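Local coordinates for protein putative S41 protease (Bacteroides fragilis NCTC 9343, PDB 3K50) that is a putative S41-family serine protease, probably sharing the ClpP/crotonase-like fold of that family, although its activity has not been established, at residues 232-237 / 303-308. Residues are numbered along the deposited sequence; the frame is centred on the assembly and turned at random.
Sequences RYNTGG and GAAEMV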
ATOM      1  N   ARG A 232      -1.159   0.195  -6.210  1.00 31.91           N
ATOM      2  CA  ARG A 232      -2.580   0.302  -5.918  1.00 28.95           C
ATOM      3  C   ARG A 232      -3.063  -0.040  -4.511  1.00 28.54           C
ATOM      4  O   ARG A 232      -4.103   0.494  -4.091  1.00 29.28           O
ATOM      5  CB  ARG A 232      -3.416  -0.482  -6.953  1.00 29.41           C
ATOM      6  CG  ARG A 232      -3.457  -1.973  -6.756  1.00 28.47           C
ATOM      7  CD  ARG A 232      -4.277  -2.598  -7.862  1.00 26.13           C
ATOM      8  NE  ARG A 232      -3.531  -2.683  -9.107  1.00 28.84           N
ATOM      9  CZ  ARG A 232      -4.025  -3.063 -10.290  1.00 28.85           C
ATOM     10  NH1 ARG A 232      -5.328  -3.306 -10.455  1.00 30.33           N
ATOM     11  NH2 ARG A 232      -3.200  -3.129 -11.343  1.00 27.08           N
ATOM     12  N   TYR A 233      -2.395  -0.964  -3.839  1.00 25.30           N
ATOM     13  CA  TYR A 233      -2.780  -1.371  -2.527  1.00 27.49           C
ATOM     14  C   TYR A 233      -1.677  -1.059  -1.547  1.00 29.01           C
ATOM     15  O   TYR A 233      -1.701  -1.569  -0.437  1.00 28.95           O
ATOM     16  CB  TYR A 233      -3.093  -2.906  -2.475  1.00 28.28           C
ATOM     17  CG  TYR A 233      -4.156  -3.388  -3.388  1.00 25.84           C
ATOM     18  CD1 TYR A 233      -5.322  -2.625  -3.611  1.00 25.32           C
ATOM     19  CD2 TYR A 233      -4.088  -4.690  -3.970  1.00 28.44           C
ATOM     20  CE1 TYR A 233      -6.259  -3.059  -4.468  1.00 28.61           C
ATOM     21  CE2 TYR A 233      -5.090  -5.147  -4.794  1.00 28.69           C
ATOM     22  CZ  TYR A 233      -6.165  -4.323  -5.037  1.00 26.20           C
ATOM     23  OH  TYR A 233      -7.148  -4.746  -5.909  1.00 25.13           O
ATOM     24  N   ASN A 234      -0.755  -0.183  -1.918  1.00 28.04           N
ATOM     25  CA  ASN A 234       0.396   0.164  -1.070  1.00 29.48           C
ATOM     26  C   ASN A 234       0.084   1.279  -0.042  1.00 30.09           C
ATOM     27  O   ASN A 234      -0.069   2.456  -0.384  1.00 30.09           O
ATOM     28  CB  ASN A 234       1.568   0.551  -1.964  1.00 30.69           C
ATOM     29  CG  ASN A 234       2.880   0.617  -1.203  1.00 33.86           C
ATOM     30  OD1 ASN A 234       2.924   1.140  -0.083  1.00 26.52           O
ATOM     31  ND2 ASN A 234       3.970   0.136  -1.834  1.00 30.56           N
ATOM     32  N   THR A 235      -0.011   0.893   1.235  1.00 32.53           N
ATOM     33  CA  THR A 235      -0.442   1.800   2.309  1.00 31.54           C
ATOM     34  C   THR A 235       0.736   2.579   2.928  1.00 32.34           C
ATOM     35  O   THR A 235       0.574   3.321   3.907  1.00 31.24           O
ATOM     36  CB  THR A 235      -1.202   1.028   3.412  1.00 34.44           C
ATOM     37  OG1 THR A 235      -0.288   0.203   4.122  1.00 32.47           O
ATOM     38  CG2 THR A 235      -2.355   0.169   2.850  1.00 32.45           C
ATOM     39  N   GLY A 236       1.934   2.343   2.402  1.00 32.24           N
ATOM     40  CA  GLY A 236       3.097   3.155   2.729  1.00 33.48           C
ATOM     41  C   GLY A 236       4.192   2.423   3.448  1.00 32.51           C
ATOM     42  O   GLY A 236       4.416   1.200   3.239  1.00 33.15           O
ATOM     43  N   GLY A 237       4.862   3.171   4.325  1.00 30.14           N
ATOM     44  CA  GLY A 237       5.973   2.624   5.090  1.00 28.48           C
ATOM     45  C   GLY A 237       7.162   3.564   5.213  1.00 31.83           C
ATOM     46  O   GLY A 237       6.999   4.744   5.527  1.00 33.60           O
ATOM     47  N   GLY A 303       0.752   7.680   1.895  1.00 27.53           N
ATOM     48  CA  GLY A 303       1.990   7.979   2.613  1.00 28.96           C
ATOM     49  C   GLY A 303       3.281   7.979   1.852  1.00 27.97           C
ATOM     50  O   GLY A 303       3.502   8.791   0.963  1.00 31.80           O
ATOM     51  N   ALA A 304       4.167   7.067   2.194  1.00 32.57           N
ATOM     52  CA  ALA A 304       5.385   6.915   1.418  1.00 27.68           C
ATOM     53  C   ALA A 304       5.070   6.741  -0.077  1.00 28.57           C
ATOM     54  O   ALA A 304       5.805   7.251  -0.932  1.00 28.80           O
ATOM     55  CB  ALA A 304       6.226   5.724   1.977  1.00 26.25           C
ATOM     56  N   ALA A 305       3.978   6.026  -0.404  1.00 30.63           N
ATOM     57  CA  ALA A 305       3.587   5.771  -1.792  1.00 31.99           C
ATOM     58  C   ALA A 305       3.285   7.117  -2.478  1.00 30.35           C
ATOM     59  O   ALA A 305       3.642   7.347  -3.611  1.00 31.80           O
ATOM     60  CB  ALA A 305       2.384   4.848  -1.843  1.00 32.74           C
ATOM     61  N   GLU A 306       2.669   8.007  -1.742  1.00 31.08           N
ATOM     62  CA  GLU A 306       2.313   9.348  -2.239  1.00 29.27           C
ATOM     63  C   GLU A 306       3.522  10.261  -2.314  1.00 30.80           C
ATOM     64  O   GLU A 306       3.599  11.145  -3.180  1.00 30.45           O
ATOM     65  CB  GLU A 306       1.241   9.950  -1.374  1.00 30.34           C
ATOM     66  CG  GLU A 306      -0.100   9.222  -1.463  1.00 28.49           C
ATOM     67  CD  GLU A 306      -1.133   9.774  -0.514  1.00 34.46           C
ATOM     68  OE1 GLU A 306      -1.082   9.425   0.705  1.00 29.12           O
ATOM     69  OE2 GLU A 306      -2.016  10.526  -0.994  1.00 33.78           O
HETATM   70  N   MSE A 307       4.462  10.036  -1.422  1.00 31.65           N
HETATM   71  CA  MSE A 307       5.757  10.760  -1.429  1.00 31.98           C
HETATM   72  C   MSE A 307       6.533  10.501  -2.705  1.00 30.67           C
HETATM   73  O   MSE A 307       7.157  11.408  -3.245  1.00 29.39           O
HETATM   74  CB  MSE A 307       6.572  10.349  -0.204  1.00 33.38           C
HETATM   75  CG  MSE A 307       8.022  10.932  -0.073  1.00 35.64           C
HETATM   76 SE   MSE A 307       9.397  10.175  -1.309  0.75 42.24          SE
HETATM   77  CE  MSE A 307      11.218  10.382  -0.268  1.00 34.80           C
ATOM     78  N   VAL A 308       6.464   9.277  -3.210  1.00 28.99           N
ATOM     79  CA  VAL A 308       7.136   8.935  -4.427  1.00 28.89           C
ATOM     80  C   VAL A 308       6.557   9.718  -5.566  1.00 28.72           C
ATOM     81  O   VAL A 308       7.277  10.262  -6.415  1.00 29.35           O
ATOM     82  CB  VAL A 308       7.016   7.404  -4.735  1.00 30.56           C
ATOM     83  CG1 VAL A 308       7.498   7.132  -6.154  1.00 32.45           C
ATOM     84  CG2 VAL A 308       7.775   6.631  -3.680  1.00 25.88           C
TER
HETATM   85  O   HOH W   1       3.848   5.781   4.841  1.00 23.49           O
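A chi1 of -167° swings the Asn234 carboxamide beside its own carbonyl carbon, bringing OD1 to within 4.1 Å of Ala305 CB, and chi2 of -43° turns the amide forward along its own loop. There OD1 accepts from Gly236 N at 2.9 Å, in the carbonyl plane with a C=O...N angle of 158°, closing an Asx turn. The same methyl of Ala305 also rests against Asn234 O, 3.7 Å from CB. Beside it, Ala304 CB meets Gly237 N at 3.7 Å, and Gly236, lacking a side chain, lets the loop pass close to the start of the helix. One water bridges the segments, accepting from Gly237 N at 2.8 Å and from Ala304 N at 3.0 Å. Two backbone N-H groups converging in this way are consistent with an oxyanion hole; Gly303, the N-cap residue with positive phi, stands where S41 relatives probably carry the serine nucleophile. Glu306, third residue of the helix, reaches back along it, and OE1 receives Gly303 N through the anti lone pair at 2.8 Å, the only half of a capping box that a glycine N-cap can have. Thr325 OG1 and Gly327 N bond to OE2, and Glu328 N to OE1. The 232-237 loop leaves strand 226-230 of the mixed sheet and leads into helix 239-249, against which Met307 and Val308 of helix 304-312 pack.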